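Malonyl CoA:acyl carrier protein malonyltransferase (Streptomyces coelicolor, PDB 1NM2) probably transfers the malonyl group of malonyl-CoA to holo acyl carrier protein, supplying malonyl units for fatty acid biosynthesis. Local coordinates at residues Thr136-Leu141 with Gly199-Arg204; Leu156-Ala161 with Met175-Ala180; Pro222-Val227 with Val238-Glu243; Tyr229-Asp234 with Leu245-Gly250. All blocks are in the same frame, centred on the assembly; numbering follows the deposited sequence.

Contact 1. Residues Thr136-Leu141 with Gly199-Arg204; sequences TGMSAL and GAFHTR. With ACY (acetic acid), chain D.
A buried loop-against-strand contact joins Thr136, Gly137 and Met138, at the start of strand 136-143, to Gly199, Ala200 and Phe201, in the loop that leads from the small subdomain toward the active site. Its one hydrogen bond runs from Ala200 N to Thr136 OG1, 2.8 Å long and moderately bent. With chi1 at 60°, OG1 sits between the backbone N and the carbonyl carbon of Thr136, where it can face the loop; it also bonds Thr134 OG1. Glycine suits position 199 because OG1 lies only 3.3 Å from Gly199 CA, and that same CA makes a nearly straight C-H...O contact with Thr136 O. Gly137, equally slim, brings the two backbones to 4.0 Å between its CA and that of Gly199.

Met138 provides a flexible apolar arm. The bend at chi3 (87°) turns CE back toward the loop, 3.7 Å from Phe201 O. SD lies 3.9 Å from Phe201 CB, and the sulfur, 5.1 Å from the centroid of the Phe201 ring and 54° off its normal, makes an oblique Met-aromatic contact. One face of the Phe201 ring takes Gly199 O, offset toward the rim. Next along, His202 presents its ring edge to the methyl group of the bound acetate, a malonyl mimic, and NE2 gives OXT a weak bond of 3.2 Å. NE2 also bonds Ser98 OG, as in the Ser-His pair of acyltransferases, and ND1 is held by Asn254 O.

Strand 136-143 runs between strands 189-194 and 168-172, and Met138 reaches past the latter to Ala161 on strand 159-165.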
loop_
_atom_site.group_PDB
_atom_site.type_symbol
_atom_site.label_atom_id
_atom_site.label_comp_id
_atom_site.label_asym_id
_atom_site.label_seq_id
_atom_site.Cartn_x
_atom_site.Cartn_y
_atom_site.Cartn_z
ATOM N N THR A 136 -11.765 -12.974 11.459
ATOM C CA THR A 136 -11.985 -11.559 11.177
ATOM C C THR A 136 -11.859 -11.253 9.686
ATOM O O THR A 136 -11.481 -12.110 8.895
ATOM C CB THR A 136 -10.944 -10.700 11.916
ATOM O OG1 THR A 136 -9.632 -11.074 11.477
ATOM C CG2 THR A 136 -11.038 -10.906 13.418
ATOM N N GLY A 137 -12.163 -10.017 9.311
ATOM C CA GLY A 137 -12.073 -9.636 7.915
ATOM C C GLY A 137 -12.258 -8.147 7.710
ATOM O O GLY A 137 -12.225 -7.375 8.667
ATOM N N MET A 138 -12.435 -7.749 6.454
ATOM C CA MET A 138 -12.636 -6.347 6.089
ATOM C C MET A 138 -13.703 -6.294 5.009
ATOM O O MET A 138 -13.778 -7.187 4.162
ATOM C CB MET A 138 -11.346 -5.732 5.529
ATOM C CG MET A 138 -10.125 -5.858 6.414
ATOM S SD MET A 138 -8.613 -5.308 5.558
ATOM C CE MET A 138 -8.643 -3.569 5.914
ATOM N N SER A 139 -14.522 -5.249 5.038
ATOM C CA SER A 139 -15.572 -5.076 4.040
ATOM C C SER A 139 -15.682 -3.608 3.670
ATOM O O SER A 139 -15.629 -2.739 4.536
ATOM C CB SER A 139 -16.918 -5.570 4.575
ATOM O OG SER A 139 -16.889 -6.963 4.834
ATOM N N ALA A 140 -15.821 -3.334 2.377
ATOM C CA ALA A 140 -15.952 -1.963 1.905
ATOM C C ALA A 140 -17.421 -1.568 1.941
ATOM O O ALA A 140 -18.303 -2.403 1.705
ATOM C CB ALA A 140 -15.414 -1.840 0.485
ATOM N N LEU A 141 -17.679 -0.301 2.255
ATOM C CA LEU A 141 -19.038 0.219 2.298
ATOM C C LEU A 141 -19.256 1.039 1.034
ATOM O O LEU A 141 -18.561 2.028 0.808
ATOM C CB LEU A 141 -19.238 1.108 3.529
ATOM C CG LEU A 141 -19.465 0.453 4.896
ATOM C CD1 LEU A 141 -18.346 -0.504 5.233
ATOM C CD2 LEU A 141 -19.565 1.544 5.950
ATOM N N GLY A 199 -7.772 -11.292 7.169
ATOM C CA GLY A 199 -8.342 -10.846 8.425
ATOM C C GLY A 199 -8.550 -9.351 8.569
ATOM O O GLY A 199 -8.509 -8.603 7.594
ATOM N N ALA A 200 -8.787 -8.926 9.806
ATOM C CA ALA A 200 -9.017 -7.525 10.110
ATOM C C ALA A 200 -7.705 -6.754 10.191
ATOM O O ALA A 200 -7.265 -6.373 11.276
ATOM C CB ALA A 200 -9.784 -7.401 11.427
ATOM N N PHE A 201 -7.077 -6.532 9.039
ATOM C CA PHE A 201 -5.826 -5.785 9.001
ATOM C C PHE A 201 -6.147 -4.370 9.452
ATOM O O PHE A 201 -7.290 -3.928 9.337
ATOM C CB PHE A 201 -5.267 -5.753 7.575
ATOM C CG PHE A 201 -4.967 -7.111 7.005
ATOM C CD1 PHE A 201 -5.009 -7.324 5.631
ATOM C CD2 PHE A 201 -4.623 -8.174 7.835
ATOM C CE1 PHE A 201 -4.715 -8.578 5.089
ATOM C CE2 PHE A 201 -4.326 -9.429 7.306
ATOM C CZ PHE A 201 -4.373 -9.629 5.927
ATOM N N HIS A 202 -5.143 -3.678 9.977
ATOM C CA HIS A 202 -5.289 -2.308 10.446
ATOM C C HIS A 202 -6.263 -2.116 11.602
ATOM O O HIS A 202 -6.964 -1.107 11.680
ATOM C CB HIS A 202 -5.636 -1.408 9.263
ATOM C CG HIS A 202 -4.579 -1.408 8.204
ATOM N ND1 HIS A 202 -3.334 -0.852 8.403
ATOM C CD2 HIS A 202 -4.535 -2.003 6.988
ATOM C CE1 HIS A 202 -2.565 -1.110 7.360
ATOM N NE2 HIS A 202 -3.270 -1.809 6.487
ATOM N N THR A 203 -6.273 -3.094 12.505
ATOM C CA THR A 203 -7.101 -3.069 13.710
ATOM C C THR A 203 -6.277 -3.734 14.813
ATOM O O THR A 203 -5.215 -4.315 14.548
ATOM C CB THR A 203 -8.408 -3.882 13.557
ATOM O OG1 THR A 203 -8.100 -5.283 13.576
ATOM C CG2 THR A 203 -9.121 -3.524 12.265
ATOM N N ARG A 204 -6.772 -3.654 16.046
ATOM C CA ARG A 204 -6.090 -4.244 17.192
ATOM C C ARG A 204 -5.908 -5.748 17.016
ATOM O O ARG A 204 -5.109 -6.375 17.720
ATOM C CB ARG A 204 -6.887 -3.989 18.473
ATOM C CG ARG A 204 -8.210 -4.740 18.532
ATOM C CD ARG A 204 -8.815 -4.692 19.930
ATOM N NE ARG A 204 -9.986 -5.557 20.042
ATOM C CZ ARG A 204 -11.113 -5.378 19.360
ATOM N NH1 ARG A 204 -11.224 -4.362 18.512
ATOM N NH2 ARG A 204 -12.127 -6.222 19.517
HETATM C C ACY D . -2.552 -4.591 4.234
HETATM O O ACY D . -2.458 -5.673 3.519
HETATM O OXT ACY D . -1.669 -4.107 5.021
HETATM C CH3 ACY D . -3.875 -3.862 4.069
#

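Contact 2. Residues Leu156-Ala161 with Met175-Ala180; sequences LGLTPA and MEQLAA
Gln177 OE1 accepts a hydrogen bond from Thr174 N, and this bond holds the Gln177 side chain beside the start of its helix while the rest of its length lies against Gly157 and Leu158. A side-chain acceptor in the first turn that takes the N-H just ahead of the helix resembles one half of a capping box. The setting is the small ferredoxin-like subdomain, in which helices 146-155 and 175-183 accompany an antiparallel sheet; here the end of the first helix meets the second.

Gly157 terminates helix 146-155 in a Schellman motif. Its phi of 101° is comfortable for glycine, and the lack of a side chain lets the Gln177 amide, its rotation fixed through OE1, settle close by, NE2 being 3.5 Å from Gly157 O.

Leu158 supplies the apolar part. Leu158 and Gln177 run past each other in opposite directions, so a methyl of one meets the base of the other: Leu158 CD1 is 3.3 Å from Gln177 CB, a tight fit, and CD2 lies 3.8 Å from the same carbon. A chi1 of -61° sets Leu158 CG beside its backbone N and opposite the carbonyl carbon, which carries the fork over to the helix. There CD1 also meets Leu178 CD2, although the CB of Leu178 points away. Leu158 thus lies between helix 175-183 and Leu153 of helix 146-155, while Leu178 packs on Ser139 of strand 136-143. One turn further along the helix, Leu156 CD2 rests 4.0 Å from Ala180 O.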
loop_
_atom_site.group_PDB
_atom_site.type_symbol
_atom_site.label_atom_id
_atom_site.label_comp_id
_atom_site.label_asym_id
_atom_site.label_seq_id
_atom_site.Cartn_x
_atom_site.Cartn_y
_atom_site.Cartn_z
ATOM N N LEU A 156 -21.170 -0.686 16.137
ATOM C CA LEU A 156 -21.365 -2.123 16.040
ATOM C C LEU A 156 -20.105 -2.871 16.451
ATOM O O LEU A 156 -20.086 -4.101 16.471
ATOM C CB LEU A 156 -21.771 -2.522 14.620
ATOM C CG LEU A 156 -23.273 -2.532 14.323
ATOM C CD1 LEU A 156 -23.908 -1.207 14.734
ATOM C CD2 LEU A 156 -23.478 -2.795 12.834
ATOM N N GLY A 157 -19.051 -2.125 16.774
ATOM C CA GLY A 157 -17.823 -2.760 17.220
ATOM C C GLY A 157 -16.718 -2.876 16.189
ATOM O O GLY A 157 -15.653 -3.416 16.486
ATOM N N LEU A 158 -16.964 -2.372 14.985
ATOM C CA LEU A 158 -15.967 -2.424 13.922
ATOM C C LEU A 158 -15.074 -1.188 13.981
ATOM O O LEU A 158 -15.369 -0.233 14.691
ATOM C CB LEU A 158 -16.647 -2.468 12.548
ATOM C CG LEU A 158 -17.590 -3.608 12.147
ATOM C CD1 LEU A 158 -16.878 -4.931 12.292
ATOM C CD2 LEU A 158 -18.855 -3.570 12.981
ATOM N N THR A 159 -13.984 -1.207 13.225
ATOM C CA THR A 159 -13.089 -0.064 13.183
ATOM C C THR A 159 -12.944 0.361 11.724
ATOM O O THR A 159 -13.007 -0.469 10.816
ATOM C CB THR A 159 -11.692 -0.410 13.727
ATOM O OG1 THR A 159 -10.999 -1.212 12.768
ATOM C CG2 THR A 159 -11.798 -1.182 15.022
ATOM N N PRO A 160 -12.785 1.667 11.475
ATOM C CA PRO A 160 -12.636 2.129 10.093
ATOM C C PRO A 160 -11.182 1.912 9.673
ATOM O O PRO A 160 -10.373 2.844 9.687
ATOM C CB PRO A 160 -13.014 3.603 10.188
ATOM C CG PRO A 160 -12.476 3.980 11.538
ATOM C CD PRO A 160 -12.890 2.805 12.406
ATOM N N ALA A 161 -10.866 0.671 9.315
ATOM C CA ALA A 161 -9.519 0.264 8.912
ATOM C C ALA A 161 -8.936 1.038 7.733
ATOM O O ALA A 161 -7.727 1.271 7.668
ATOM C CB ALA A 161 -9.511 -1.231 8.609
ATOM N N MET A 175 -15.904 -11.635 11.998
ATOM C CA MET A 175 -16.870 -12.021 10.983
ATOM C C MET A 175 -18.301 -11.814 11.485
ATOM O O MET A 175 -19.186 -11.478 10.706
ATOM C CB MET A 175 -16.646 -13.480 10.565
ATOM C CG MET A 175 -15.328 -13.696 9.823
ATOM S SD MET A 175 -15.160 -12.604 8.380
ATOM C CE MET A 175 -15.994 -13.587 7.127
ATOM N N GLU A 176 -18.529 -11.999 12.783
ATOM C CA GLU A 176 -19.866 -11.797 13.344
ATOM C C GLU A 176 -20.277 -10.333 13.209
ATOM O O GLU A 176 -21.401 -10.027 12.814
ATOM C CB GLU A 176 -19.907 -12.181 14.823
ATOM C CG GLU A 176 -19.615 -13.637 15.118
ATOM C CD GLU A 176 -19.909 -13.996 16.562
ATOM O OE1 GLU A 176 -19.444 -13.265 17.463
ATOM O OE2 GLU A 176 -20.604 -15.008 16.794
ATOM N N GLN A 177 -19.361 -9.430 13.543
ATOM C CA GLN A 177 -19.635 -8.003 13.450
ATOM C C GLN A 177 -19.826 -7.593 11.994
ATOM O O GLN A 177 -20.736 -6.825 11.671
ATOM C CB GLN A 177 -18.486 -7.202 14.078
ATOM C CG GLN A 177 -18.187 -7.598 15.519
ATOM C CD GLN A 177 -16.926 -6.948 16.081
ATOM O OE1 GLN A 177 -15.909 -6.821 15.393
ATOM N NE2 GLN A 177 -16.984 -6.558 17.346
ATOM N N LEU A 178 -18.972 -8.102 11.112
ATOM C CA LEU A 178 -19.080 -7.765 9.699
ATOM C C LEU A 178 -20.430 -8.224 9.155
ATOM O O LEU A 178 -21.025 -7.566 8.294
ATOM C CB LEU A 178 -17.927 -8.405 8.907
ATOM C CG LEU A 178 -16.586 -7.671 9.085
ATOM C CD1 LEU A 178 -15.410 -8.527 8.597
ATOM C CD2 LEU A 178 -16.652 -6.356 8.333
ATOM N N ALA A 179 -20.913 -9.353 9.663
ATOM C CA ALA A 179 -22.206 -9.886 9.239
ATOM C C ALA A 179 -23.317 -8.996 9.800
ATOM O O ALA A 179 -24.312 -8.729 9.129
ATOM C CB ALA A 179 -22.371 -11.317 9.735
ATOM N N ALA A 180 -23.141 -8.532 11.033
ATOM C CA ALA A 180 -24.135 -7.658 11.655
ATOM C C ALA A 180 -24.195 -6.339 10.898
ATOM O O ALA A 180 -25.250 -5.705 10.814
ATOM C CB ALA A 180 -23.779 -7.403 13.119
#

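Contact 3. Residues Pro222-Val227 with Val238-Glu243; sequences PADPKV and VASGTE
Pro222, Asp224 and Pro225 meet the start of helix 241-251 and the chain just before it in three different ways, the two proline rings by their carbons and the aspartate by a carboxylate oxygen. Asp224 CB points along the interface, and chi1 of -76° sets CG beside the backbone N, so the carboxylate swings in to the helix. OD2 then accepts from Gly241 N at 2.9 Å in a nearly straight bond, received on the anti side of the carboxylate and 29° out of its plane. A negative group at this end of a helix would be expected to gain from the helix dipole.

The prolines offer compact, rigid apolar rings. Pro222 lays CB 3.5 Å from Gly241 O, with CG toward Thr242 CG2, and its other neighbours include Val110. Pro225 turns CG and CD to the chain before the helix, CD lying 3.2 Å from Ala239 O and CG 3.3 Å from Val238 O. Between the two rings the loop comes so close that Ala223 O is 3.3 Å from Gly241 CA, and glycine leaves the room for it.

On the helix side Ser240 OG accepts weak bonds from Thr242 N and Glu243 N and a shorter one, 2.9 Å, from Thr242 OG1. The arrangement is that of a helix N-cap, with Ser240 capping from within and Asp224 taking the next N-H from the loop 222-227.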
loop_
_atom_site.group_PDB
_atom_site.type_symbol
_atom_site.label_atom_id
_atom_site.label_comp_id
_atom_site.label_asym_id
_atom_site.label_seq_id
_atom_site.Cartn_x
_atom_site.Cartn_y
_atom_site.Cartn_z
ATOM N N PRO A 222 17.391 2.402 9.810
ATOM C CA PRO A 222 16.765 3.349 8.887
ATOM C C PRO A 222 17.462 4.697 8.797
ATOM O O PRO A 222 17.928 5.236 9.800
ATOM C CB PRO A 222 15.355 3.477 9.444
ATOM C CG PRO A 222 15.590 3.393 10.909
ATOM C CD PRO A 222 16.558 2.229 11.013
ATOM N N ALA A 223 17.535 5.236 7.586
ATOM C CA ALA A 223 18.143 6.539 7.378
ATOM C C ALA A 223 17.023 7.574 7.296
ATOM O O ALA A 223 15.867 7.230 7.037
ATOM C CB ALA A 223 18.949 6.545 6.087
ATOM N N ASP A 224 17.359 8.835 7.534
ATOM C CA ASP A 224 16.373 9.899 7.445
ATOM C C ASP A 224 15.930 10.012 5.993
ATOM O O ASP A 224 16.732 9.852 5.078
ATOM C CB ASP A 224 16.974 11.225 7.920
ATOM C CG ASP A 224 17.088 11.300 9.431
ATOM O OD1 ASP A 224 17.716 12.251 9.939
ATOM O OD2 ASP A 224 16.540 10.406 10.110
ATOM N N PRO A 225 14.638 10.272 5.761
ATOM C CA PRO A 225 14.147 10.393 4.385
ATOM C C PRO A 225 14.809 11.546 3.629
ATOM O O PRO A 225 14.961 12.641 4.167
ATOM C CB PRO A 225 12.643 10.602 4.572
ATOM C CG PRO A 225 12.556 11.283 5.909
ATOM C CD PRO A 225 13.561 10.517 6.735
ATOM N N LYS A 226 15.205 11.291 2.385
ATOM C CA LYS A 226 15.856 12.312 1.561
ATOM C C LYS A 226 14.812 13.070 0.749
ATOM O O LYS A 226 15.102 14.103 0.144
ATOM C CB LYS A 226 16.868 11.658 0.617
ATOM C CG LYS A 226 17.954 10.873 1.331
ATOM C CD LYS A 226 18.851 10.140 0.341
ATOM C CE LYS A 226 19.867 9.258 1.062
ATOM N NZ LYS A 226 20.734 8.487 0.113
ATOM N N VAL A 227 13.599 12.529 0.733
ATOM C CA VAL A 227 12.478 13.123 0.022
ATOM C C VAL A 227 11.319 13.143 1.015
ATOM O O VAL A 227 11.233 12.270 1.882
ATOM C CB VAL A 227 12.075 12.270 -1.198
ATOM C CG1 VAL A 227 11.006 12.986 -2.002
ATOM C CG2 VAL A 227 13.297 11.977 -2.061
ATOM N N VAL A 238 6.950 12.835 7.740
ATOM C CA VAL A 238 7.827 12.392 8.819
ATOM C C VAL A 238 9.278 12.648 8.426
ATOM O O VAL A 238 9.762 12.123 7.422
ATOM C CB VAL A 238 7.631 10.888 9.109
ATOM C CG1 VAL A 238 8.433 10.482 10.335
ATOM C CG2 VAL A 238 6.160 10.590 9.318
ATOM N N ALA A 239 9.974 13.453 9.222
ATOM C CA ALA A 239 11.362 13.797 8.927
ATOM C C ALA A 239 12.407 12.819 9.455
ATOM O O ALA A 239 13.530 12.784 8.955
ATOM C CB ALA A 239 11.663 15.204 9.450
ATOM N N SER A 240 12.034 12.019 10.448
ATOM C CA SER A 240 12.950 11.059 11.063
ATOM C C SER A 240 12.835 9.627 10.545
ATOM O O SER A 240 11.736 9.083 10.454
ATOM C CB SER A 240 12.738 11.060 12.581
ATOM O OG SER A 240 13.358 9.945 13.187
ATOM N N GLY A 241 13.983 9.021 10.237
ATOM C CA GLY A 241 14.010 7.655 9.744
ATOM C C GLY A 241 13.495 6.636 10.750
ATOM O O GLY A 241 12.822 5.671 10.374
ATOM N N THR A 242 13.814 6.830 12.027
ATOM C CA THR A 242 13.345 5.918 13.065
ATOM C C THR A 242 11.837 6.093 13.261
ATOM O O THR A 242 11.126 5.120 13.518
ATOM C CB THR A 242 14.075 6.154 14.417
ATOM O OG1 THR A 242 14.014 7.544 14.760
ATOM C CG2 THR A 242 15.528 5.718 14.323
ATOM N N GLU A 243 11.344 7.325 13.131
ATOM C CA GLU A 243 9.908 7.565 13.272
ATOM C C GLU A 243 9.169 6.957 12.080
ATOM O O GLU A 243 8.028 6.493 12.212
ATOM C CB GLU A 243 9.605 9.067 13.397
ATOM C CG GLU A 243 9.977 9.639 14.768
ATOM C CD GLU A 243 9.575 11.096 14.951
ATOM O OE1 GLU A 243 9.722 11.615 16.079
ATOM O OE2 GLU A 243 9.116 11.726 13.975
#

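Contact 4. Residues Tyr229-Asp234 with Leu245-Gly250; sequences YVSNKD and LDRLVG
The guanidinium group of Arg247 is met at its edge, near its plane, by Ser231 OG and the Asp234 carboxylate, while Lys233 CB approaches obliquely. Arg247 grips the carboxylate end-on in a two-bond salt bridge: NH1 to Asp234 OD2 at 2.9 Å and NH2 to Asp234 OD1 at 3.1 Å. The two planes are 46° apart, so the pairing is twisted. OD1 is approached on its syn side, whereas OD2 is reached from above the carboxylate plane.

NH1 also gives a weak bond of 2.9 Å to Ser231 OG. That oxygen accepts from Lys233 N too, forming an ST turn, so a small hydroxyl both shapes the loop and receives the arginine. Asp234 OD2 has a further donor in Arg236 N. Arginine suits the site because its chain, extended from CG to NE, spans from helix to loop and carries several N-H groups at its end. Pairing with Asp234 probably offsets the charge of Arg247, which would ease the nearness of Lys233 NZ, 6.2 Å from Arg247 NH2.

Earlier in the loop segment, Tyr229 OH lies 3.7 Å from Leu248 CD2, its polar need met by Glu101 O. Asn232 turns elsewhere, bonding Ser98 N and Gly96 O in what looks like the nucleophile elbow.

The loop lies between helix 241-251, bound through Arg247, and helix 258-267, which packs on Val230 and Asn232; helix 100-107 touches both Tyr229 and Leu248.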
loop_
_atom_site.group_PDB
_atom_site.type_symbol
_atom_site.label_atom_id
_atom_site.label_comp_id
_atom_site.label_asym_id
_atom_site.label_seq_id
_atom_site.Cartn_x
_atom_site.Cartn_y
_atom_site.Cartn_z
ATOM N N TYR A 229 8.361 12.369 3.029
ATOM C CA TYR A 229 7.656 11.102 3.213
ATOM C C TYR A 229 6.329 11.331 3.949
ATOM O O TYR A 229 6.321 11.748 5.106
ATOM C CB TYR A 229 8.540 10.143 4.019
ATOM C CG TYR A 229 7.939 8.773 4.229
ATOM C CD1 TYR A 229 8.198 7.730 3.342
ATOM C CD2 TYR A 229 7.080 8.529 5.302
ATOM C CE1 TYR A 229 7.615 6.475 3.517
ATOM C CE2 TYR A 229 6.491 7.286 5.483
ATOM C CZ TYR A 229 6.762 6.265 4.588
ATOM O OH TYR A 229 6.158 5.043 4.759
ATOM N N VAL A 230 5.216 11.049 3.275
ATOM C CA VAL A 230 3.884 11.233 3.855
ATOM C C VAL A 230 3.375 9.915 4.430
ATOM O O VAL A 230 3.307 8.909 3.719
ATOM C CB VAL A 230 2.888 11.748 2.789
ATOM C CG1 VAL A 230 1.514 11.975 3.413
ATOM C CG2 VAL A 230 3.407 13.047 2.187
ATOM N N SER A 231 2.991 9.937 5.705
ATOM C CA SER A 231 2.532 8.741 6.420
ATOM C C SER A 231 1.026 8.462 6.518
ATOM O O SER A 231 0.218 9.370 6.737
ATOM C CB SER A 231 3.139 8.754 7.832
ATOM O OG SER A 231 2.548 7.783 8.681
ATOM N N ASN A 232 0.679 7.179 6.385
ATOM C CA ASN A 232 -0.702 6.683 6.456
ATOM C C ASN A 232 -1.400 6.933 7.789
ATOM O O ASN A 232 -2.623 7.042 7.846
ATOM C CB ASN A 232 -0.739 5.170 6.226
ATOM C CG ASN A 232 -0.630 4.787 4.774
ATOM O OD1 ASN A 232 -0.690 3.609 4.442
ATOM N ND2 ASN A 232 -0.470 5.775 3.899
ATOM N N LYS A 233 -0.624 6.970 8.863
ATOM C CA LYS A 233 -1.179 7.162 10.200
ATOM C C LYS A 233 -2.047 8.404 10.346
ATOM O O LYS A 233 -3.169 8.336 10.841
ATOM C CB LYS A 233 -0.041 7.221 11.230
ATOM C CG LYS A 233 -0.440 7.747 12.606
ATOM C CD LYS A 233 -0.497 6.639 13.636
ATOM C CE LYS A 233 -0.495 7.196 15.058
ATOM N NZ LYS A 233 -1.638 8.112 15.315
ATOM N N ASP A 234 -1.519 9.536 9.906
ATOM C CA ASP A 234 -2.213 10.801 10.050
ATOM C C ASP A 234 -1.965 11.751 8.878
ATOM O O ASP A 234 -2.248 12.942 8.975
ATOM C CB ASP A 234 -1.734 11.452 11.340
ATOM C CG ASP A 234 -0.222 11.557 11.398
ATOM O OD1 ASP A 234 0.315 11.844 12.484
ATOM O OD2 ASP A 234 0.432 11.351 10.349
ATOM N N LEU A 245 10.136 4.218 10.438
ATOM C CA LEU A 245 10.119 2.792 10.724
ATOM C C LEU A 245 9.133 2.417 11.833
ATOM O O LEU A 245 8.414 1.416 11.721
ATOM C CB LEU A 245 11.527 2.314 11.094
ATOM C CG LEU A 245 11.695 0.820 11.400
ATOM C CD1 LEU A 245 11.172 -0.015 10.244
ATOM C CD2 LEU A 245 13.155 0.517 11.657
ATOM N N ASP A 246 9.096 3.204 12.904
ATOM C CA ASP A 246 8.182 2.906 14.000
ATOM C C ASP A 246 6.743 2.981 13.500
ATOM O O ASP A 246 5.908 2.155 13.876
ATOM C CB ASP A 246 8.383 3.868 15.181
ATOM C CG ASP A 246 9.709 3.645 15.908
ATOM O OD1 ASP A 246 10.217 2.506 15.911
ATOM O OD2 ASP A 246 10.238 4.608 16.495
ATOM N N ARG A 247 6.458 3.966 12.650
ATOM C CA ARG A 247 5.119 4.123 12.094
ATOM C C ARG A 247 4.739 2.927 11.216
ATOM O O ARG A 247 3.604 2.449 11.275
ATOM C CB ARG A 247 5.028 5.422 11.289
ATOM C CG ARG A 247 4.872 6.661 12.150
ATOM C CD ARG A 247 4.952 7.937 11.334
ATOM N NE ARG A 247 4.586 9.101 12.137
ATOM C CZ ARG A 247 3.481 9.820 11.953
ATOM N NH1 ARG A 247 2.625 9.498 10.986
ATOM N NH2 ARG A 247 3.228 10.856 12.741
ATOM N N LEU A 248 5.684 2.447 10.407
ATOM C CA LEU A 248 5.444 1.292 9.539
ATOM C C LEU A 248 5.062 0.072 10.378
ATOM O O LEU A 248 4.112 -0.643 10.063
ATOM C CB LEU A 248 6.703 0.942 8.729
ATOM C CG LEU A 248 7.177 1.845 7.588
ATOM C CD1 LEU A 248 8.551 1.377 7.113
ATOM C CD2 LEU A 248 6.174 1.800 6.438
ATOM N N VAL A 249 5.816 -0.163 11.446
ATOM C CA VAL A 249 5.567 -1.306 12.317
ATOM C C VAL A 249 4.202 -1.221 12.998
ATOM O O VAL A 249 3.484 -2.217 13.090
ATOM C CB VAL A 249 6.660 -1.423 13.398
ATOM C CG1 VAL A 249 6.376 -2.614 14.307
ATOM C CG2 VAL A 249 8.027 -1.573 12.739
ATOM N N GLY A 250 3.850 -0.028 13.464
ATOM C CA GLY A 250 2.574 0.167 14.131
ATOM C C GLY A 250 1.373 0.190 13.203
ATOM O O GLY A 250 0.285 -0.218 13.606
#

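How the contacts relate
Contact 2, within the ferredoxin-like subdomain, is nested in the span closed by contact 1, which joins the subdomain to the loop that follows; their centres are 8 Å apart, and Gly137 C touches Leu178 CD1 at 3.3 Å. Contacts 3 and 4 lie in the larger hydrolase-like part, centres 11 Å apart, share helix 241-251 and cross along the chain; a probable bond of 2.9 Å joins Val238 N to Tyr229 O. Contacts 1 and 4, nearest atoms about 6 Å apart, converge on Ser98, which His202 and Asn232 both bond. The acetate marks this active site between the subdomains, and contact 3 lies farther off, its centre 29 Å from that of contact 1.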